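PDB 5EWQ: amidase from Bacillus anthracis, which probably hydrolyses monocarboxylic acid amides to the acid and ammonia, as a member of the amidase signature family of enzymes. Local coordinates for residues Leu191-Pro196 against Ser208-Ala213; Arg268-Ala273 against Pro465-Pro470; Asp322-Asn327 against Val449-Glu454; Glu326-Val331 against Glu478-Val483. All blocks are in the same frame, centred on the assembly; numbering follows the deposited sequence.

Contact 1 (Leu191-Pro196 against Ser208-Ala213)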
loop_
_atom_site.group_PDB
_atom_site.type_symbol
_atom_site.label_atom_id
_atom_site.label_comp_id
_atom_site.label_asym_id
_atom_site.label_seq_id
_atom_site.Cartn_x
_atom_site.Cartn_y
_atom_site.Cartn_z
ATOM N N LEU A 191 8.134 12.399 -1.052
ATOM C CA LEU A 191 7.719 13.352 -2.077
ATOM C C LEU A 191 6.953 12.671 -3.210
ATOM O O LEU A 191 7.256 11.540 -3.589
ATOM C CB LEU A 191 8.931 14.098 -2.636
ATOM C CG LEU A 191 9.726 14.925 -1.624
ATOM C CD1 LEU A 191 10.828 15.702 -2.323
ATOM C CD2 LEU A 191 8.811 15.862 -0.845
ATOM N N ASN A 192 5.952 13.368 -3.740
ATOM C CA ASN A 192 5.141 12.844 -4.831
ATOM C C ASN A 192 5.866 13.009 -6.162
ATOM O O ASN A 192 6.176 14.130 -6.566
ATOM C CB ASN A 192 3.778 13.545 -4.867
ATOM C CG ASN A 192 2.770 12.838 -5.761
ATOM O OD1 ASN A 192 3.097 12.387 -6.860
ATOM N ND2 ASN A 192 1.533 12.743 -5.290
ATOM N N PRO A 193 6.136 11.887 -6.849
ATOM C CA PRO A 193 6.892 11.860 -8.107
ATOM C C PRO A 193 6.252 12.674 -9.233
ATOM O O PRO A 193 6.930 12.989 -10.211
ATOM C CB PRO A 193 6.920 10.369 -8.469
ATOM C CG PRO A 193 5.786 9.763 -7.711
ATOM C CD PRO A 193 5.711 10.538 -6.436
ATOM N N TYR A 194 4.973 13.006 -9.097
ATOM C CA TYR A 194 4.280 13.790 -10.115
ATOM C C TYR A 194 4.393 15.286 -9.851
ATOM O O TYR A 194 3.948 16.103 -10.659
ATOM C CB TYR A 194 2.810 13.379 -10.196
ATOM C CG TYR A 194 2.597 12.044 -10.869
ATOM C CD1 TYR A 194 2.456 11.957 -12.247
ATOM C CD2 TYR A 194 2.544 10.871 -10.129
ATOM C CE1 TYR A 194 2.264 10.741 -12.871
ATOM C CE2 TYR A 194 2.353 9.648 -10.744
ATOM C CZ TYR A 194 2.213 9.590 -12.116
ATOM O OH TYR A 194 2.022 8.376 -12.733
ATOM N N GLY A 195 4.991 15.642 -8.720
ATOM C CA GLY A 195 5.177 17.035 -8.361
ATOM C C GLY A 195 5.532 17.213 -6.898
ATOM O O GLY A 195 4.653 17.460 -6.071
ATOM N N PRO A 196 6.829 17.085 -6.570
ATOM C CA PRO A 196 7.340 17.222 -5.201
ATOM C C PRO A 196 6.923 18.541 -4.561
ATOM O O PRO A 196 6.855 19.554 -5.258
ATOM C CB PRO A 196 8.858 17.159 -5.387
ATOM C CG PRO A 196 9.045 16.380 -6.643
ATOM C CD PRO A 196 7.902 16.775 -7.530
ATOM N N SER A 208 5.121 3.035 -0.553
ATOM C CA SER A 208 4.711 1.853 -1.300
ATOM C C SER A 208 4.054 2.249 -2.617
ATOM O O SER A 208 4.083 1.495 -3.587
ATOM C CB SER A 208 3.760 0.993 -0.468
ATOM O OG SER A 208 4.398 0.520 0.705
ATOM N N ALA A 209 3.465 3.438 -2.642
ATOM C CA ALA A 209 2.868 3.972 -3.859
ATOM C C ALA A 209 3.938 4.553 -4.775
ATOM O O ALA A 209 3.836 4.467 -5.996
ATOM C CB ALA A 209 1.830 5.030 -3.521
ATOM N N THR A 210 4.967 5.140 -4.173
ATOM C CA THR A 210 6.003 5.837 -4.925
ATOM C C THR A 210 6.956 4.880 -5.638
ATOM O O THR A 210 7.357 5.129 -6.775
ATOM C CB THR A 210 6.822 6.764 -4.008
ATOM O OG1 THR A 210 5.938 7.588 -3.238
ATOM C CG2 THR A 210 7.749 7.648 -4.828
ATOM N N VAL A 211 7.310 3.787 -4.969
ATOM C CA VAL A 211 8.272 2.832 -5.514
ATOM C C VAL A 211 7.781 2.185 -6.807
ATOM O O VAL A 211 8.583 1.823 -7.667
ATOM C CB VAL A 211 8.609 1.726 -4.493
ATOM C CG1 VAL A 211 9.410 2.299 -3.337
ATOM C CG2 VAL A 211 7.341 1.053 -3.989
ATOM N N VAL A 212 6.467 2.041 -6.947
ATOM C CA VAL A 212 5.901 1.476 -8.167
ATOM C C VAL A 212 5.568 2.580 -9.164
ATOM O O VAL A 212 5.516 2.343 -10.369
ATOM C CB VAL A 212 4.638 0.637 -7.880
ATOM C CG1 VAL A 212 5.009 -0.655 -7.166
ATOM C CG2 VAL A 212 3.634 1.439 -7.067
ATOM N N ALA A 213 5.353 3.790 -8.658
ATOM C CA ALA A 213 5.071 4.933 -9.519
ATOM C C ALA A 213 6.337 5.398 -10.230
ATOM O O ALA A 213 6.308 5.726 -11.415
ATOM C CB ALA A 213 4.467 6.072 -8.713
#

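Contact 2 (Arg268-Ala273 against Pro465-Pro470)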
loop_
_atom_site.group_PDB
_atom_site.type_symbol
_atom_site.label_atom_id
_atom_site.label_comp_id
_atom_site.label_asym_id
_atom_site.label_seq_id
_atom_site.Cartn_x
_atom_site.Cartn_y
_atom_site.Cartn_z
ATOM N N ARG A 268 1.418 -0.611 -10.553
ATOM C CA ARG A 268 0.988 0.325 -11.585
ATOM C C ARG A 268 -0.215 -0.236 -12.328
ATOM O O ARG A 268 -1.060 0.509 -12.823
ATOM C CB ARG A 268 2.120 0.610 -12.574
ATOM C CG ARG A 268 3.510 0.528 -11.981
ATOM C CD ARG A 268 4.568 0.751 -13.051
ATOM N NE ARG A 268 5.914 0.502 -12.547
ATOM C CZ ARG A 268 6.521 -0.680 -12.590
ATOM N NH1 ARG A 268 7.748 -0.818 -12.108
ATOM N NH2 ARG A 268 5.898 -1.726 -13.119
ATOM N N THR A 269 -0.278 -1.561 -12.399
ATOM C CA THR A 269 -1.304 -2.247 -13.170
ATOM C C THR A 269 -2.167 -3.134 -12.277
ATOM O O THR A 269 -1.667 -3.751 -11.336
ATOM C CB THR A 269 -0.673 -3.100 -14.287
ATOM O OG1 THR A 269 0.305 -2.321 -14.986
ATOM C CG2 THR A 269 -1.731 -3.586 -15.268
ATOM N N VAL A 270 -3.463 -3.184 -12.574
ATOM C CA VAL A 270 -4.401 -4.038 -11.851
ATOM C C VAL A 270 -3.989 -5.504 -11.970
ATOM O O VAL A 270 -4.143 -6.286 -11.030
ATOM C CB VAL A 270 -5.839 -3.857 -12.378
ATOM C CG1 VAL A 270 -6.819 -4.694 -11.571
ATOM C CG2 VAL A 270 -6.235 -2.390 -12.336
ATOM N N LYS A 271 -3.458 -5.859 -13.136
ATOM C CA LYS A 271 -2.948 -7.201 -13.392
ATOM C C LYS A 271 -1.828 -7.565 -12.423
ATOM O O LYS A 271 -1.881 -8.598 -11.755
ATOM C CB LYS A 271 -2.443 -7.305 -14.833
ATOM C CG LYS A 271 -1.844 -8.651 -15.209
ATOM C CD LYS A 271 -2.919 -9.646 -15.608
ATOM C CE LYS A 271 -2.353 -10.731 -16.516
ATOM N NZ LYS A 271 -3.421 -11.604 -17.077
ATOM N N ASP A 272 -0.818 -6.705 -12.352
ATOM C CA ASP A 272 0.338 -6.932 -11.492
ATOM C C ASP A 272 -0.048 -6.946 -10.015
ATOM O O ASP A 272 0.566 -7.649 -9.211
ATOM C CB ASP A 272 1.405 -5.865 -11.750
ATOM C CG ASP A 272 1.934 -5.902 -13.170
ATOM O OD1 ASP A 272 1.954 -6.998 -13.768
ATOM O OD2 ASP A 272 2.329 -4.837 -13.689
ATOM N N ALA A 273 -1.067 -6.169 -9.662
ATOM C CA ALA A 273 -1.556 -6.123 -8.289
ATOM C C ALA A 273 -2.166 -7.461 -7.888
ATOM O O ALA A 273 -1.950 -7.946 -6.777
ATOM C CB ALA A 273 -2.573 -5.003 -8.125
ATOM N N PRO A 465 -13.824 -5.062 0.409
ATOM C CA PRO A 465 -12.607 -4.792 -0.363
ATOM C C PRO A 465 -12.657 -3.476 -1.138
ATOM O O PRO A 465 -13.731 -3.030 -1.540
ATOM C CB PRO A 465 -12.533 -5.981 -1.323
ATOM C CG PRO A 465 -13.944 -6.413 -1.487
ATOM C CD PRO A 465 -14.585 -6.196 -0.146
ATOM N N GLU A 466 -11.491 -2.868 -1.337
ATOM C CA GLU A 466 -11.380 -1.610 -2.066
ATOM C C GLU A 466 -10.286 -1.700 -3.120
ATOM O O GLU A 466 -9.208 -2.228 -2.855
ATOM C CB GLU A 466 -11.081 -0.456 -1.108
ATOM C CG GLU A 466 -12.077 -0.300 0.026
ATOM C CD GLU A 466 -11.537 0.569 1.142
ATOM O OE1 GLU A 466 -10.349 0.951 1.072
ATOM O OE2 GLU A 466 -12.295 0.868 2.088
ATOM N N LEU A 467 -10.557 -1.181 -4.314
ATOM C CA LEU A 467 -9.575 -1.214 -5.393
ATOM C C LEU A 467 -9.402 0.154 -6.048
ATOM O O LEU A 467 -10.336 0.690 -6.644
ATOM C CB LEU A 467 -9.975 -2.249 -6.447
ATOM C CG LEU A 467 -8.987 -2.435 -7.601
ATOM C CD1 LEU A 467 -7.637 -2.899 -7.079
ATOM C CD2 LEU A 467 -9.533 -3.412 -8.628
ATOM N N ALA A 468 -8.198 0.707 -5.939
ATOM C CA ALA A 468 -7.896 2.014 -6.513
ATOM C C ALA A 468 -7.295 1.885 -7.910
ATOM O O ALA A 468 -6.343 1.136 -8.118
ATOM C CB ALA A 468 -6.954 2.781 -5.603
ATOM N N VAL A 469 -7.861 2.618 -8.864
ATOM C CA VAL A 469 -7.387 2.604 -10.245
ATOM C C VAL A 469 -7.217 4.035 -10.753
ATOM O O VAL A 469 -8.120 4.856 -10.595
ATOM C CB VAL A 469 -8.361 1.835 -11.171
ATOM C CG1 VAL A 469 -7.876 1.866 -12.613
ATOM C CG2 VAL A 469 -8.534 0.399 -10.699
ATOM N N PRO A 470 -6.050 4.339 -11.351
ATOM C CA PRO A 470 -5.748 5.668 -11.898
ATOM C C PRO A 470 -6.850 6.203 -12.813
ATOM O O PRO A 470 -7.128 5.613 -13.858
ATOM C CB PRO A 470 -4.457 5.432 -12.686
ATOM C CG PRO A 470 -3.797 4.308 -11.973
ATOM C CD PRO A 470 -4.908 3.417 -11.488
#

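Contact 3 (Asp322-Asn327 against Val449-Glu454)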
loop_
_atom_site.group_PDB
_atom_site.type_symbol
_atom_site.label_atom_id
_atom_site.label_comp_id
_atom_site.label_asym_id
_atom_site.label_seq_id
_atom_site.Cartn_x
_atom_site.Cartn_y
_atom_site.Cartn_z
ATOM N N ASP A 322 -21.527 17.246 -11.643
ATOM C CA ASP A 322 -22.045 18.610 -11.627
ATOM C C ASP A 322 -21.622 19.374 -10.374
ATOM O O ASP A 322 -21.334 20.570 -10.436
ATOM C CB ASP A 322 -23.572 18.599 -11.736
ATOM N N GLN A 323 -21.582 18.680 -9.243
ATOM C CA GLN A 323 -21.240 19.310 -7.972
ATOM C C GLN A 323 -19.725 19.377 -7.783
ATOM O O GLN A 323 -19.233 19.967 -6.821
ATOM C CB GLN A 323 -21.888 18.552 -6.810
ATOM C CG GLN A 323 -22.033 19.359 -5.530
ATOM C CD GLN A 323 -22.671 18.561 -4.410
ATOM O OE1 GLN A 323 -22.678 17.330 -4.434
ATOM N NE2 GLN A 323 -23.217 19.260 -3.422
ATOM N N GLN A 324 -18.991 18.774 -8.712
ATOM C CA GLN A 324 -17.537 18.755 -8.641
ATOM C C GLN A 324 -16.956 20.110 -9.029
ATOM O O GLN A 324 -17.568 20.860 -9.789
ATOM C CB GLN A 324 -16.969 17.662 -9.549
ATOM C CG GLN A 324 -15.660 17.071 -9.062
ATOM C CD GLN A 324 -15.837 16.240 -7.808
ATOM O OE1 GLN A 324 -16.387 15.140 -7.852
ATOM N NE2 GLN A 324 -15.378 16.765 -6.679
ATOM N N ASP A 325 -15.776 20.420 -8.503
ATOM C CA ASP A 325 -15.094 21.663 -8.840
ATOM C C ASP A 325 -14.644 21.645 -10.297
ATOM O O ASP A 325 -14.591 20.588 -10.924
ATOM C CB ASP A 325 -13.896 21.890 -7.917
ATOM N N GLU A 326 -14.315 22.818 -10.829
ATOM C CA GLU A 326 -13.887 22.937 -12.220
ATOM C C GLU A 326 -12.565 22.214 -12.465
ATOM O O GLU A 326 -12.224 21.890 -13.603
ATOM C CB GLU A 326 -13.759 24.410 -12.615
ATOM N N ASN A 327 -11.826 21.965 -11.389
ATOM C CA ASN A 327 -10.535 21.297 -11.480
ATOM C C ASN A 327 -10.676 19.802 -11.763
ATOM O O ASN A 327 -9.948 19.250 -12.588
ATOM C CB ASN A 327 -9.739 21.512 -10.191
ATOM C CG ASN A 327 -8.261 21.729 -10.446
ATOM O OD1 ASN A 327 -7.866 22.211 -11.507
ATOM N ND2 ASN A 327 -7.434 21.373 -9.470
ATOM N N VAL A 449 -17.999 3.006 -7.095
ATOM C CA VAL A 449 -16.790 3.750 -7.435
ATOM C C VAL A 449 -16.788 5.135 -6.782
ATOM O O VAL A 449 -17.829 5.782 -6.663
ATOM C CB VAL A 449 -16.628 3.887 -8.972
ATOM C CG1 VAL A 449 -17.747 4.732 -9.566
ATOM C CG2 VAL A 449 -15.263 4.465 -9.325
HETATM N N MSE A 450 -15.613 5.573 -6.341
HETATM C CA MSE A 450 -15.471 6.868 -5.688
HETATM C C MSE A 450 -14.282 7.635 -6.254
HETATM O O MSE A 450 -13.441 7.066 -6.950
HETATM C CB MSE A 450 -15.302 6.692 -4.179
HETATM C CG MSE A 450 -13.856 6.499 -3.748
HETATM SE SE MSE A 450 -13.657 6.027 -1.869
HETATM C CE MSE A 450 -14.077 4.133 -2.006
ATOM N N ILE A 451 -14.218 8.928 -5.955
ATOM C CA ILE A 451 -13.063 9.739 -6.316
ATOM C C ILE A 451 -12.124 9.865 -5.120
ATOM O O ILE A 451 -12.525 10.347 -4.060
ATOM C CB ILE A 451 -13.473 11.142 -6.797
ATOM C CG1 ILE A 451 -14.303 11.044 -8.078
ATOM C CG2 ILE A 451 -12.246 12.007 -7.028
ATOM C CD1 ILE A 451 -14.684 12.386 -8.662
ATOM N N ASN A 452 -10.880 9.426 -5.302
ATOM C CA ASN A 452 -9.880 9.418 -4.235
ATOM C C ASN A 452 -10.359 8.661 -2.997
ATOM O O ASN A 452 -10.824 7.527 -3.098
ATOM C CB ASN A 452 -9.484 10.848 -3.859
ATOM C CG ASN A 452 -8.839 11.596 -5.011
ATOM O OD1 ASN A 452 -8.262 10.989 -5.913
ATOM N ND2 ASN A 452 -8.934 12.920 -4.984
ATOM N N ASN A 453 -10.250 9.292 -1.833
ATOM C CA ASN A 453 -10.602 8.631 -0.580
ATOM C C ASN A 453 -11.767 9.296 0.150
ATOM O O ASN A 453 -11.761 9.406 1.378
ATOM C CB ASN A 453 -9.383 8.575 0.344
ATOM C CG ASN A 453 -8.896 9.952 0.751
ATOM O OD1 ASN A 453 -9.029 10.918 -0.001
ATOM N ND2 ASN A 453 -8.332 10.050 1.949
ATOM N N GLU A 454 -12.775 9.720 -0.604
ATOM C CA GLU A 454 -13.906 10.442 -0.031
ATOM C C GLU A 454 -14.846 9.538 0.767
ATOM O O GLU A 454 -15.470 9.981 1.731
ATOM C CB GLU A 454 -14.685 11.160 -1.134
ATOM C CG GLU A 454 -13.888 12.248 -1.837
ATOM C CD GLU A 454 -14.641 12.867 -2.998
ATOM O OE1 GLU A 454 -15.790 12.452 -3.255
ATOM O OE2 GLU A 454 -14.080 13.770 -3.655
#

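Contact 4 (Glu326-Val331 against Glu478-Val483)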
loop_
_atom_site.group_PDB
_atom_site.type_symbol
_atom_site.label_atom_id
_atom_site.label_comp_id
_atom_site.label_asym_id
_atom_site.label_seq_id
_atom_site.Cartn_x
_atom_site.Cartn_y
_atom_site.Cartn_z
ATOM N N GLU A 326 -14.315 22.818 -10.829
ATOM C CA GLU A 326 -13.887 22.937 -12.220
ATOM C C GLU A 326 -12.565 22.214 -12.465
ATOM O O GLU A 326 -12.224 21.890 -13.603
ATOM C CB GLU A 326 -13.759 24.410 -12.615
ATOM N N ASN A 327 -11.826 21.965 -11.389
ATOM C CA ASN A 327 -10.535 21.297 -11.480
ATOM C C ASN A 327 -10.676 19.802 -11.763
ATOM O O ASN A 327 -9.948 19.250 -12.588
ATOM C CB ASN A 327 -9.739 21.512 -10.191
ATOM C CG ASN A 327 -8.261 21.729 -10.446
ATOM O OD1 ASN A 327 -7.866 22.211 -11.507
ATOM N ND2 ASN A 327 -7.434 21.373 -9.470
ATOM N N ARG A 328 -11.615 19.153 -11.082
ATOM C CA ARG A 328 -11.820 17.716 -11.242
ATOM C C ARG A 328 -13.024 17.386 -12.121
ATOM O O ARG A 328 -13.373 16.217 -12.285
ATOM C CB ARG A 328 -11.994 17.040 -9.879
ATOM C CG ARG A 328 -10.798 17.152 -8.949
ATOM C CD ARG A 328 -10.673 15.903 -8.086
ATOM N NE ARG A 328 -10.408 16.212 -6.683
ATOM C CZ ARG A 328 -11.336 16.212 -5.731
ATOM N NH1 ARG A 328 -12.593 15.914 -6.030
ATOM N NH2 ARG A 328 -11.008 16.505 -4.481
ATOM N N LYS A 329 -13.656 18.414 -12.680
ATOM C CA LYS A 329 -14.860 18.228 -13.486
ATOM C C LYS A 329 -14.590 17.406 -14.743
ATOM O O LYS A 329 -15.408 16.574 -15.138
ATOM C CB LYS A 329 -15.456 19.583 -13.873
ATOM N N ALA A 330 -13.440 17.642 -15.366
ATOM C CA ALA A 330 -13.076 16.944 -16.594
ATOM C C ALA A 330 -12.705 15.490 -16.321
ATOM O O ALA A 330 -13.015 14.601 -17.114
ATOM C CB ALA A 330 -11.928 17.662 -17.289
ATOM N N VAL A 331 -12.041 15.254 -15.195
ATOM C CA VAL A 331 -11.619 13.909 -14.821
ATOM C C VAL A 331 -12.815 13.050 -14.420
ATOM O O VAL A 331 -12.934 11.900 -14.844
ATOM C CB VAL A 331 -10.606 13.939 -13.662
ATOM C CG1 VAL A 331 -10.150 12.529 -13.316
ATOM C CG2 VAL A 331 -9.417 14.811 -14.026
ATOM N N GLU A 478 -2.395 17.233 -10.904
ATOM C CA GLU A 478 -2.448 16.429 -9.690
ATOM C C GLU A 478 -3.245 15.153 -9.934
ATOM O O GLU A 478 -4.385 15.206 -10.397
ATOM C CB GLU A 478 -3.057 17.227 -8.538
ATOM C CG GLU A 478 -3.062 16.489 -7.208
ATOM C CD GLU A 478 -3.303 17.414 -6.031
ATOM O OE1 GLU A 478 -3.417 18.639 -6.247
ATOM O OE2 GLU A 478 -3.373 16.915 -4.888
ATOM N N PRO A 479 -2.637 13.997 -9.630
ATOM C CA PRO A 479 -3.234 12.677 -9.859
ATOM C C PRO A 479 -4.573 12.480 -9.150
ATOM O O PRO A 479 -4.722 12.830 -7.980
ATOM C CB PRO A 479 -2.180 11.717 -9.296
ATOM C CG PRO A 479 -0.901 12.473 -9.385
ATOM C CD PRO A 479 -1.270 13.895 -9.094
ATOM N N VAL A 480 -5.539 11.925 -9.875
ATOM C CA VAL A 480 -6.837 11.586 -9.308
ATOM C C VAL A 480 -7.176 10.139 -9.643
ATOM O O VAL A 480 -7.155 9.745 -10.808
ATOM C CB VAL A 480 -7.953 12.511 -9.833
ATOM C CG1 VAL A 480 -9.322 11.970 -9.447
ATOM C CG2 VAL A 480 -7.761 13.926 -9.306
ATOM N N GLY A 481 -7.479 9.349 -8.620
ATOM C CA GLY A 481 -7.781 7.945 -8.818
ATOM C C GLY A 481 -9.241 7.607 -8.594
ATOM O O GLY A 481 -9.970 8.345 -7.931
ATOM N N ALA A 482 -9.667 6.483 -9.160
ATOM C CA ALA A 482 -11.016 5.979 -8.953
ATOM C C ALA A 482 -10.969 4.707 -8.118
ATOM O O ALA A 482 -10.484 3.673 -8.577
ATOM C CB ALA A 482 -11.703 5.723 -10.284
ATOM N N VAL A 483 -11.467 4.789 -6.889
ATOM C CA VAL A 483 -11.429 3.652 -5.977
ATOM C C VAL A 483 -12.754 2.898 -5.972
ATOM O O VAL A 483 -13.809 3.477 -5.713
ATOM C CB VAL A 483 -11.091 4.094 -4.543
ATOM C CG1 VAL A 483 -11.023 2.887 -3.620
ATOM C CG2 VAL A 483 -9.779 4.858 -4.523
#

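Contact 1 (Leu191-Pro196 against Ser208-Ala213)
Pro193 lays its ring against one face of helix 206-213, where Thr210 and Ala213, one helical turn apart, meet it. CB of Pro193 leads the ring toward the helix without itself making the closest approach. CG, next along the ring, lies 4.0 Å from CB of Ala213 and also borders CG2 of Thr210. CD, where the ring closes back on the backbone nitrogen, rests 3.9 Å from Thr210 CG2. Alanine suits its place because a single methyl lets the loop come close to the helix, while threonine serves two purposes. With its methyl anti to the backbone N, Thr210 turns CG2 to the proline and keeps OG1 beside the N, where the hydroxyl is hydrogen-bonded to Gln236, Asn190 and Ser206 O. The buried polar group is thus satisfied and the apolar branch is left for packing.

Proline is also at home in its loop, at the second position of a type I turn from Asn192 to Gly195, with phi near -60°. Asn192 OD1 accepts a fairly straight bond from Tyr194 N (3.0 Å, 165° at the hydrogen), the donor tilted out of the carbonyl plane. An Asx turn overlapping a type I turn thus presents the proline to the helix that follows the serine- and glycine-rich sequence characteristic of amidase signature enzymes.

Contact 2 (Arg268-Ala273 against Pro465-Pro470)
Val270, in the first turn of helix 270-280, drives its forked side chain against Leu467 and Val469 of strand 466-473, and these three residues carry the contact. Val270 has the most surface buried, because each of its methyls meets a different partner. CG2 lies 4.0 Å from CG2 of Val469, and CG1 approaches CD2 of Leu467 at 4.2 Å. The torsion explains the division: with chi1 at -177°, CG1 is anti to the backbone N and CG2 is anti to the carbonyl carbon, which points CG2 at Val469 and CG1 at Leu467. Val469 crosses it at about a right angle, the meeting being one of methyl with methyl. No hydrogen bond links the segments; the grip is purely apolar and buried.

The residue types fit. Leu467 points at the helix, and Val469, two residues on, meets it from the side through CG2; leucine has the longer reach, whereas the short, branched valine suits an extended backbone. Ala468, between them, belongs to the other face and packs on Val230 and Ala233 of helix 230-235.

Around the contact, Val270 also touches Phe495 of helix 491-503 and Val239 of strand 239-242, and its backbone N is hydrogen-bonded to Glu502 OE2. Helices 270-280 and 491-503 therefore pack together on one face of the central sheet, helix 230-235 lies against the other face of the strand at Ala468, and strand 466-473 runs between the layers, hydrogen-bonded to strands 239-242 and 479-485.

Contact 3 (Asp322-Asn327 against Val449-Glu454)
Gln324 and Ile451 reach toward each other from opposite directions, joining a surface loop to the last residue of strand 447-451 in the large mixed sheet of the amidase fold. The loop follows the neighbouring parallel strand 314-317 and leads into helix 329-341, so this is the connection of a beta-alpha unit folding back over the sheet. Ile451 extends its longer branch, with CD1 as the leading atom; chi2 of -177° keeps this arm straight. Gln324 instead bends at chi2 (69°), which brings the terminal amide round to the methyl with its oxygen foremost: OE1 is the atom nearest Ile451 CD1, at 3.3 Å, and CD lies behind it. The meeting is one of amide against methyl, with no hydrogen bond across the segments.

Each residue suits its surroundings. Isoleucine is buried, touching Val480 and Phe319, while the partly exposed glutamine, long and flexible, can fold its amide over the methyl at the edge of the core. Glu454, beyond the strand, comes up at the rim of the contact, where its OE2 stays 4.4 Å from Gln324 NE2, too far for a hydrogen bond.

Contact 4 (Glu326-Val331 against Glu478-Val483)
Val480 is met on both of its methyls, by Arg328 at one and Val331 at the other, and has the most surface buried of the residues here. Its chi1 of 169° sets CG1 anti to the backbone N and CG2 anti to the carbonyl carbon. CG1 consequently faces CG1 of Val331 at 4.0 Å, while CG2 sits 3.7 Å from CD of Arg328. Val331 adopts nearly the same conformation, with its CG1 also anti to its own N; that methyl lies 4.1 Å from CB of Val480 as well, so it settles against the root of the fork and not just its end.

Arg328 behaves differently. Its CA–CB bond does not aim at the strand; CG starts beside the backbone N, and the turn at chi2 (-147°) then brings CD against Val480 CG2, so that the aliphatic part of the arginine does the touching. A further bend at chi3 directs the guanidinium onward, and the Arg328 and Val480 side chains cross at about a right angle. An arginine suits this partly exposed place because its methylenes can cover a valine while its guanidinium reaches on, toward Glu454, with which NH1 makes only a long, weak ion pair. The two valines, both buried, supply compact branched surfaces.

Within the fold, the start of helix 329-341 is laid on one face of the sheet over strand 479-485. Arg328 also touches Ile451 of the adjacent strand 447-451, and on its other edge strand 479-485 is hydrogen-bonded to strand 466-473.

How the contacts relate
Contacts 2, 3 and 4 all reach the large mixed sheet, through the successive neighbours 466-473, 479-485 and 447-451. Contacts 3 and 4 nearly coincide, their centres 6 Å apart: they share Glu326 and Asn327, and their strands are joined by backbone hydrogen bonds. The centre of contact 2 lies about 17 Å from that of contact 4, but their strands pair directly. Contact 1 closes first along the chain; contact 3 is nested inside the loop of contact 2, which crosses contact 4. Contact 1 touches contact 4 where Tyr194 packs on Pro479, and contact 2 through Val212 and Arg268. Distant parts of the sequence thus assemble into one continuous amidase domain.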